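Local atomic coordinates of ketol-acid reductoisomerase (NAD(+)) (uncultured archaeon GZfos26G2, PDB entry 4XDY), a protein that catalyses the magnesium-dependent rearrangement and NADH-driven reduction of (S)-2-acetolactate to (R)-2,3-dihydroxy-isovalerate in branched-chain amino acid biosynthesis. Residues M227-F230 against E231-E235; R166-A169 against L170-K174; P91-Y94 against E95-K99. One frame throughout, in Å; residues are numbered along the deposited sequence.

Contact 1: M227-F230 against E231-E235; sequences MAYF and ECVHE. With HIO (N-hydroxy-N-isopropyloxamic acid), chain I.
Y229 and V233 meet along helix 225-254 of the knotted C-terminal domain, where the helix widens into a pi-type turn. E231 N and C232 N still make alpha-helical bonds, to M227 O and A228 O. At Y229 the pattern slips by one residue. Its carbonyl O takes V233 N at 3.0 Å and H234 N at 3.0 Å, the second bond being straighter (162° against 147°). E235 N then reaches back five residues to F230 O, at 3.1 Å. Y229 holds CG anti to the backbone N (chi1 -178°), which lays its ring against V233. V233 CB stands over one ring face, 4.1 Å from the centroid, in a CH-pi contact. Near the rim, V233 CG1 touches Y229 CE2 at 3.7 Å. H234 runs alongside F230, with H234 CB at the edge of the F230 ring. A water in the plane of both rings joins Y229 OH (2.7 Å) to H234 ND1 (2.8 Å); Y229 OH is also hydrogen-bonded to R326 NH1. The H234 ring meets W244 of the second subunit. E235 OE2 lies 2.5 Å from O3 of the bound hydroxamate HIO. E231 and E235 are predicted ligands of the second magnesium ion, and E231 packs on G198 of the second subunit. This is the helical wall of a ketol-acid reductoisomerase active site built between two subunits.

Contact 2: R166-A169 against L170-K174; sequences REVA and LAMTK
R166 swings CG away from its backbone N (chi1 171°) and stays extended to NE. The arginine then runs forward along the helix and crosses L170 obliquely, while the leucine turns its CD1 back to meet it. L170 CD1 lands over the centre of one guanidinium face, 3.6 Å from R166 CZ. The same methyl also touches R166 CG at 3.8 Å, so it lies against both the chain and the flat group. R166 NE makes a salt bridge to E185, which helps fix how the guanidinium is turned. The backbones are joined by regular alpha-helical bonds. L170 N to R166 O (2.9 Å) is the straightest of them, and M172 N bonds to V168 O. On the buried side V168 CG1 approaches M172 SD at 4.3 Å. T173 takes the first torsion that wedges OG1 between backbone N and carbonyl carbon (chi1 71°). From there OG1 gives its proton to L170 O at 2.8 Å. K174 N bonds to the same oxygen at 3.0 Å, so two donors grip L170 O. T173 CG2 sits 3.6 Å from A169 O. A valine in place of T173 would probably leave L170 O with the K174 amide but without its hydroxyl partner. Around this turn A169, L170 and T173 pack on V155, V168 and M172 pack on V80, and A169, M172 and T173 also meet V132. Helix 165-175 links parallel strands 153-157 and 183-185 and packs on strands 153-157, 128-134 and 80-83, as the helix of a beta-alpha-beta unit in the N-terminal Rossmann domain.

Contact 3: P91-Y94 against E95-K99; sequences PAIY and ENQIK
Y94 and the residues after it mark the place where helix 90-98 changes its backbone pattern. This helix belongs to the Rossmann domain, in the beta-alpha-beta unit between strands 80-83 and 107-110. Its first turn is alpha-helical, with E95 N bonded to P91 O, N96 N to A92 O and Q97 N to I93 O, the last at 2.8 Å. Then a wider pi-type turn follows. Y94 O takes two amides. I98 N comes in from above the carbonyl plane at 3.2 Å. K99 N, five residues on, makes a straighter bond of 2.8 Å (168°). I98 N also has a weak bond to I93 O. The Y94 ring carries most of the side-chain contact. With CG opposite the backbone N (chi1 165°), it lies beside I98 and K99. K99 CB sits over one ring face in a CH-pi contact, 4.0 Å from the centroid. The lysine chain goes on past the phenol oxygen, with K99 CG 3.6 Å from Y94 OH. I98 crosses the tyrosine at about a right angle, and its CG2 meets Y94 CD1 at 4.0 Å. I98 packs on V81 and I83 of strand 80-83, and Y94 on the loop residues L102, I121 and P124. I93 touches the bound NADH, and its CG2 lies 3.8 Å from Q97 OE1. The E95 carboxylate stands nearly upright to the Y94 ring (planes 79° apart), and E95 OE2 lies in the ring plane at its edge, 3.7 Å from Y94 CD2.

In the fold
Along the chain the order is contact 3, contact 2, contact 1. Contacts 3 and 2 share the N-terminal Rossmann domain, with centres about 24 Å apart and nearest atoms about 13 Å apart. Their helices, 90-98 and 165-175, pack on one mixed sheet, and both reach strand 80-83. Contact 1 lies in the C-terminal knotted domain, across the centre of the chain, its centre about 41 Å from contact 2 and 45 Å from contact 3. None of the three touch. I93 of contact 3 touches NADH, and contact 1 lies beside the bound hydroxamate and magnesium at the subunit interface. This is consistent with an active site in which the knotted domain of one subunit completes a site on the other.

Contact 1: M227-F230 against E231-E235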
loop_
_atom_site.group_PDB
_atom_site.type_symbol
_atom_site.label_atom_id
_atom_site.label_comp_id
_atom_site.label_asym_id
_atom_site.label_seq_id
_atom_site.Cartn_x
_atom_site.Cartn_y
_atom_site.Cartn_z
ATOM N N MET A 227 -16.860 1.882 8.215
ATOM C CA MET A 227 -16.280 0.533 8.459
ATOM C C MET A 227 -15.619 -0.034 7.208
ATOM O O MET A 227 -14.487 -0.469 7.247
ATOM C CB MET A 227 -17.370 -0.329 9.043
ATOM C CG MET A 227 -16.890 -1.694 9.536
ATOM S SD MET A 227 -18.275 -2.689 10.117
ATOM C CE MET A 227 -18.737 -1.733 11.564
ATOM N N ALA A 228 -16.311 0.055 6.062
ATOM C CA ALA A 228 -15.796 -0.329 4.780
ATOM C C ALA A 228 -14.593 0.436 4.403
ATOM O O ALA A 228 -13.623 -0.109 3.899
ATOM C CB ALA A 228 -16.869 -0.236 3.719
ATOM N N TYR A 229 -14.552 1.736 4.718
ATOM C CA TYR A 229 -13.307 2.504 4.523
ATOM C C TYR A 229 -12.087 2.081 5.302
ATOM O O TYR A 229 -11.013 1.954 4.742
ATOM C CB TYR A 229 -13.568 4.058 4.720
ATOM C CG TYR A 229 -12.302 4.836 4.459
ATOM C CD1 TYR A 229 -11.448 5.209 5.456
ATOM C CD2 TYR A 229 -12.050 5.341 3.216
ATOM C CE1 TYR A 229 -10.246 5.856 5.198
ATOM C CE2 TYR A 229 -10.904 6.006 2.940
ATOM C CZ TYR A 229 -10.018 6.273 3.894
ATOM O OH TYR A 229 -8.881 6.948 3.554
ATOM N N PHE A 230 -12.233 1.852 6.610
ATOM C CA PHE A 230 -11.130 1.491 7.421
ATOM C C PHE A 230 -10.621 0.093 6.973
ATOM O O PHE A 230 -9.431 -0.164 6.930
ATOM C CB PHE A 230 -11.539 1.403 8.848
ATOM C CG PHE A 230 -11.721 2.778 9.550
ATOM C CD1 PHE A 230 -10.855 3.841 9.265
ATOM C CD2 PHE A 230 -12.681 2.957 10.472
ATOM C CE1 PHE A 230 -10.960 5.084 9.936
ATOM C CE2 PHE A 230 -12.847 4.186 11.123
ATOM C CZ PHE A 230 -11.974 5.211 10.847
ATOM N N GLU A 231 -11.546 -0.797 6.687
ATOM C CA GLU A 231 -11.186 -2.175 6.282
ATOM C C GLU A 231 -10.533 -2.209 4.913
ATOM O O GLU A 231 -9.587 -2.955 4.735
ATOM C CB GLU A 231 -12.409 -3.068 6.258
ATOM C CG GLU A 231 -12.144 -4.515 5.930
ATOM C CD GLU A 231 -11.414 -5.259 7.005
ATOM O OE1 GLU A 231 -11.593 -4.993 8.202
ATOM O OE2 GLU A 231 -10.584 -6.138 6.684
ATOM N N CYS A 232 -11.106 -1.556 3.894
ATOM C CA CYS A 232 -10.693 -1.755 2.508
ATOM C C CYS A 232 -9.662 -0.746 2.019
ATOM O O CYS A 232 -9.005 -0.997 1.042
ATOM C CB CYS A 232 -11.900 -1.725 1.576
ATOM S SG CYS A 232 -13.138 -3.002 1.812
ATOM N N VAL A 233 -9.589 0.421 2.657
ATOM C CA VAL A 233 -8.680 1.483 2.202
ATOM C C VAL A 233 -7.646 1.870 3.232
ATOM O O VAL A 233 -6.446 1.723 2.949
ATOM C CB VAL A 233 -9.486 2.750 1.764
ATOM C CG1 VAL A 233 -8.537 3.806 1.204
ATOM C CG2 VAL A 233 -10.561 2.374 0.745
ATOM N N HIS A 234 -8.030 2.324 4.431
ATOM C CA HIS A 234 -7.035 2.759 5.384
ATOM C C HIS A 234 -6.046 1.620 5.755
ATOM O O HIS A 234 -4.861 1.822 5.772
ATOM C CB HIS A 234 -7.704 3.285 6.656
ATOM C CG HIS A 234 -6.781 3.920 7.605
ATOM N ND1 HIS A 234 -6.436 5.267 7.506
ATOM C CD2 HIS A 234 -6.078 3.427 8.659
ATOM C CE1 HIS A 234 -5.522 5.539 8.423
ATOM N NE2 HIS A 234 -5.363 4.488 9.197
ATOM N N GLU A 235 -6.545 0.407 5.935
ATOM C CA GLU A 235 -5.661 -0.699 6.338
ATOM C C GLU A 235 -4.776 -1.189 5.197
ATOM O O GLU A 235 -3.704 -1.749 5.421
ATOM C CB GLU A 235 -6.484 -1.831 6.915
ATOM C CG GLU A 235 -5.598 -2.824 7.671
ATOM C CD GLU A 235 -6.359 -3.856 8.447
ATOM O OE1 GLU A 235 -7.582 -3.776 8.628
ATOM O OE2 GLU A 235 -5.651 -4.830 8.914
HETATM C C1 HIO I . -5.988 -10.488 10.692
HETATM O O11 HIO I . -6.776 -11.360 10.974
HETATM O O12 HIO I . -4.771 -10.517 10.810
HETATM C C2 HIO I . -6.645 -9.165 10.349
HETATM O O2 HIO I . -7.818 -8.982 10.757
HETATM N N3 HIO I . -6.068 -8.190 9.713
HETATM O O3 HIO I . -6.783 -6.878 9.884
HETATM C C4 HIO I . -4.840 -8.269 8.946
HETATM C C41 HIO I . -4.987 -7.810 7.484
HETATM C C42 HIO I . -3.851 -7.418 9.735
HETATM O O HOH W 1 -6.836 6.969 5.316
#

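Contact 2: R166-A169 against L170-K174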
loop_
_atom_site.group_PDB
_atom_site.type_symbol
_atom_site.label_atom_id
_atom_site.label_comp_id
_atom_site.label_asym_id
_atom_site.label_seq_id
_atom_site.Cartn_x
_atom_site.Cartn_y
_atom_site.Cartn_z
ATOM N N ARG A 166 24.597 6.946 -22.592
ATOM C CA ARG A 166 24.395 6.043 -21.464
ATOM C C ARG A 166 24.983 6.605 -20.188
ATOM O O ARG A 166 24.441 6.494 -19.096
ATOM C CB ARG A 166 24.938 4.625 -21.784
ATOM C CG ARG A 166 24.972 3.656 -20.590
ATOM C CD ARG A 166 25.400 2.209 -21.075
ATOM N NE ARG A 166 25.385 1.195 -20.014
ATOM C CZ ARG A 166 26.333 0.994 -19.120
ATOM N NH1 ARG A 166 27.477 1.663 -19.167
ATOM N NH2 ARG A 166 26.129 0.052 -18.186
ATOM N N GLU A 167 26.204 7.113 -20.293
ATOM C CA GLU A 167 26.874 7.644 -19.153
ATOM C C GLU A 167 26.075 8.790 -18.476
ATOM O O GLU A 167 25.962 8.857 -17.264
ATOM C CB GLU A 167 28.278 8.191 -19.566
ATOM C CG GLU A 167 29.078 8.498 -18.342
ATOM C CD GLU A 167 30.511 9.001 -18.677
ATOM O OE1 GLU A 167 30.820 9.163 -19.869
ATOM O OE2 GLU A 167 31.190 9.313 -17.683
ATOM N N VAL A 168 25.540 9.673 -19.300
ATOM C CA VAL A 168 24.716 10.808 -18.848
ATOM C C VAL A 168 23.431 10.303 -18.183
ATOM O O VAL A 168 23.137 10.709 -17.069
ATOM C CB VAL A 168 24.370 11.725 -20.004
ATOM C CG1 VAL A 168 23.337 12.770 -19.570
ATOM C CG2 VAL A 168 25.662 12.376 -20.495
ATOM N N ALA A 169 22.758 9.377 -18.839
ATOM C CA ALA A 169 21.480 8.798 -18.276
ATOM C C ALA A 169 21.745 8.147 -16.943
ATOM O O ALA A 169 21.125 8.464 -15.926
ATOM C CB ALA A 169 20.811 7.881 -19.300
ATOM N N LEU A 170 22.782 7.284 -16.854
ATOM C CA LEU A 170 23.035 6.618 -15.593
ATOM C C LEU A 170 23.414 7.627 -14.505
ATOM O O LEU A 170 23.064 7.477 -13.321
ATOM C CB LEU A 170 24.105 5.500 -15.724
ATOM C CG LEU A 170 23.707 4.299 -16.568
ATOM C CD1 LEU A 170 24.927 3.426 -16.812
ATOM C CD2 LEU A 170 22.662 3.402 -15.897
ATOM N N ALA A 171 24.192 8.627 -14.924
ATOM C CA ALA A 171 24.719 9.612 -13.995
ATOM C C ALA A 171 23.540 10.345 -13.360
ATOM O O ALA A 171 23.522 10.595 -12.162
ATOM C CB ALA A 171 25.614 10.577 -14.700
ATOM N N MET A 172 22.562 10.664 -14.197
ATOM C CA MET A 172 21.343 11.354 -13.701
ATOM C C MET A 172 20.671 10.527 -12.596
ATOM O O MET A 172 20.267 11.067 -11.553
ATOM C CB MET A 172 20.409 11.658 -14.885
ATOM C CG MET A 172 20.798 12.806 -15.729
ATOM S SD MET A 172 19.772 12.979 -17.170
ATOM C CE MET A 172 18.251 13.628 -16.386
ATOM N N THR A 173 20.606 9.200 -12.773
ATOM C CA THR A 173 19.919 8.354 -11.784
ATOM C C THR A 173 20.678 8.228 -10.504
ATOM O O THR A 173 20.137 8.125 -9.405
ATOM C CB THR A 173 19.575 6.937 -12.299
ATOM O OG1 THR A 173 20.778 6.147 -12.431
ATOM C CG2 THR A 173 18.733 6.985 -13.614
ATOM N N LYS A 174 22.011 8.311 -10.624
ATOM C CA LYS A 174 22.815 8.286 -9.403
ATOM C C LYS A 174 22.685 9.603 -8.616
ATOM O O LYS A 174 22.554 9.587 -7.393
ATOM C CB LYS A 174 24.299 8.026 -9.749
ATOM C CG LYS A 174 25.103 7.963 -8.425
ATOM C CD LYS A 174 26.556 7.595 -8.542
ATOM C CE LYS A 174 27.115 7.493 -7.101
ATOM N NZ LYS A 174 28.361 6.748 -7.285
#

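Contact 3: P91-Y94 against E95-K99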
loop_
_atom_site.group_PDB
_atom_site.type_symbol
_atom_site.label_atom_id
_atom_site.label_comp_id
_atom_site.label_asym_id
_atom_site.label_seq_id
_atom_site.Cartn_x
_atom_site.Cartn_y
_atom_site.Cartn_z
ATOM N N PRO A 91 4.280 16.069 -27.840
ATOM C CA PRO A 91 4.616 16.174 -29.264
ATOM C C PRO A 91 4.521 17.618 -29.811
ATOM O O PRO A 91 5.506 18.105 -30.472
ATOM C CB PRO A 91 3.641 15.219 -29.948
ATOM C CG PRO A 91 3.318 14.201 -28.863
ATOM C CD PRO A 91 3.262 15.021 -27.625
ATOM N N ALA A 92 3.442 18.334 -29.479
ATOM C CA ALA A 92 3.269 19.706 -30.014
ATOM C C ALA A 92 4.310 20.661 -29.409
ATOM O O ALA A 92 4.819 21.475 -30.140
ATOM C CB ALA A 92 1.866 20.247 -29.753
ATOM N N ILE A 93 4.585 20.571 -28.090
ATOM C CA ILE A 93 5.496 21.432 -27.436
ATOM C C ILE A 93 6.931 21.134 -27.955
ATOM O O ILE A 93 7.721 22.039 -28.236
ATOM C CB ILE A 93 5.390 21.303 -25.909
ATOM C CG1 ILE A 93 4.028 21.885 -25.470
ATOM C CG2 ILE A 93 6.473 22.114 -25.280
ATOM C CD1 ILE A 93 3.744 21.718 -24.028
ATOM N N TYR A 94 7.214 19.862 -28.188
ATOM C CA TYR A 94 8.509 19.491 -28.723
ATOM C C TYR A 94 8.690 20.169 -30.101
ATOM O O TYR A 94 9.719 20.795 -30.370
ATOM C CB TYR A 94 8.631 17.948 -28.854
ATOM C CG TYR A 94 9.768 17.555 -29.705
ATOM C CD1 TYR A 94 11.092 17.544 -29.167
ATOM C CD2 TYR A 94 9.587 17.242 -31.019
ATOM C CE1 TYR A 94 12.164 17.241 -29.993
ATOM C CE2 TYR A 94 10.683 16.902 -31.834
ATOM C CZ TYR A 94 11.961 16.941 -31.298
ATOM O OH TYR A 94 13.026 16.606 -32.168
ATOM N N GLU A 95 7.719 19.991 -30.977
ATOM C CA GLU A 95 7.816 20.463 -32.339
ATOM C C GLU A 95 7.973 21.966 -32.356
ATOM O O GLU A 95 8.857 22.499 -33.065
ATOM C CB GLU A 95 6.594 20.083 -33.188
ATOM C CG GLU A 95 6.564 18.640 -33.553
ATOM C CD GLU A 95 7.693 18.278 -34.526
ATOM O OE1 GLU A 95 8.134 19.137 -35.347
ATOM O OE2 GLU A 95 8.152 17.117 -34.457
ATOM N N ASN A 96 7.158 22.643 -31.562
ATOM C CA ASN A 96 7.160 24.131 -31.581
ATOM C C ASN A 96 8.225 24.840 -30.785
ATOM O O ASN A 96 8.705 25.916 -31.164
ATOM C CB ASN A 96 5.826 24.664 -31.117
ATOM C CG ASN A 96 4.691 24.168 -31.988
ATOM O OD1 ASN A 96 4.859 23.925 -33.159
ATOM N ND2 ASN A 96 3.551 23.944 -31.388
ATOM N N GLN A 97 8.538 24.345 -29.621
ATOM C CA GLN A 97 9.312 25.081 -28.642
ATOM C C GLN A 97 10.703 24.489 -28.358
ATOM O O GLN A 97 11.570 25.204 -27.844
ATOM C CB GLN A 97 8.585 25.275 -27.345
ATOM C CG GLN A 97 7.245 25.960 -27.521
ATOM C CD GLN A 97 6.508 26.103 -26.212
ATOM O OE1 GLN A 97 5.328 25.643 -26.094
ATOM N NE2 GLN A 97 7.133 26.661 -25.237
ATOM N N ILE A 98 10.891 23.218 -28.702
ATOM C CA ILE A 98 12.106 22.503 -28.269
ATOM C C ILE A 98 12.963 22.164 -29.480
ATOM O O ILE A 98 14.167 22.507 -29.496
ATOM C CB ILE A 98 11.814 21.211 -27.468
ATOM C CG1 ILE A 98 11.202 21.545 -26.112
ATOM C CG2 ILE A 98 13.120 20.445 -27.322
ATOM C CD1 ILE A 98 10.733 20.396 -25.244
ATOM N N LYS A 99 12.370 21.530 -30.475
ATOM C CA LYS A 99 13.062 21.029 -31.631
ATOM C C LYS A 99 13.939 22.121 -32.283
ATOM O O LYS A 99 15.097 21.858 -32.575
ATOM C CB LYS A 99 12.122 20.437 -32.655
ATOM C CG LYS A 99 12.846 19.829 -33.862
ATOM C CD LYS A 99 11.882 19.397 -34.944
ATOM C CE LYS A 99 12.545 19.476 -36.277
ATOM N NZ LYS A 99 11.799 18.631 -37.224
#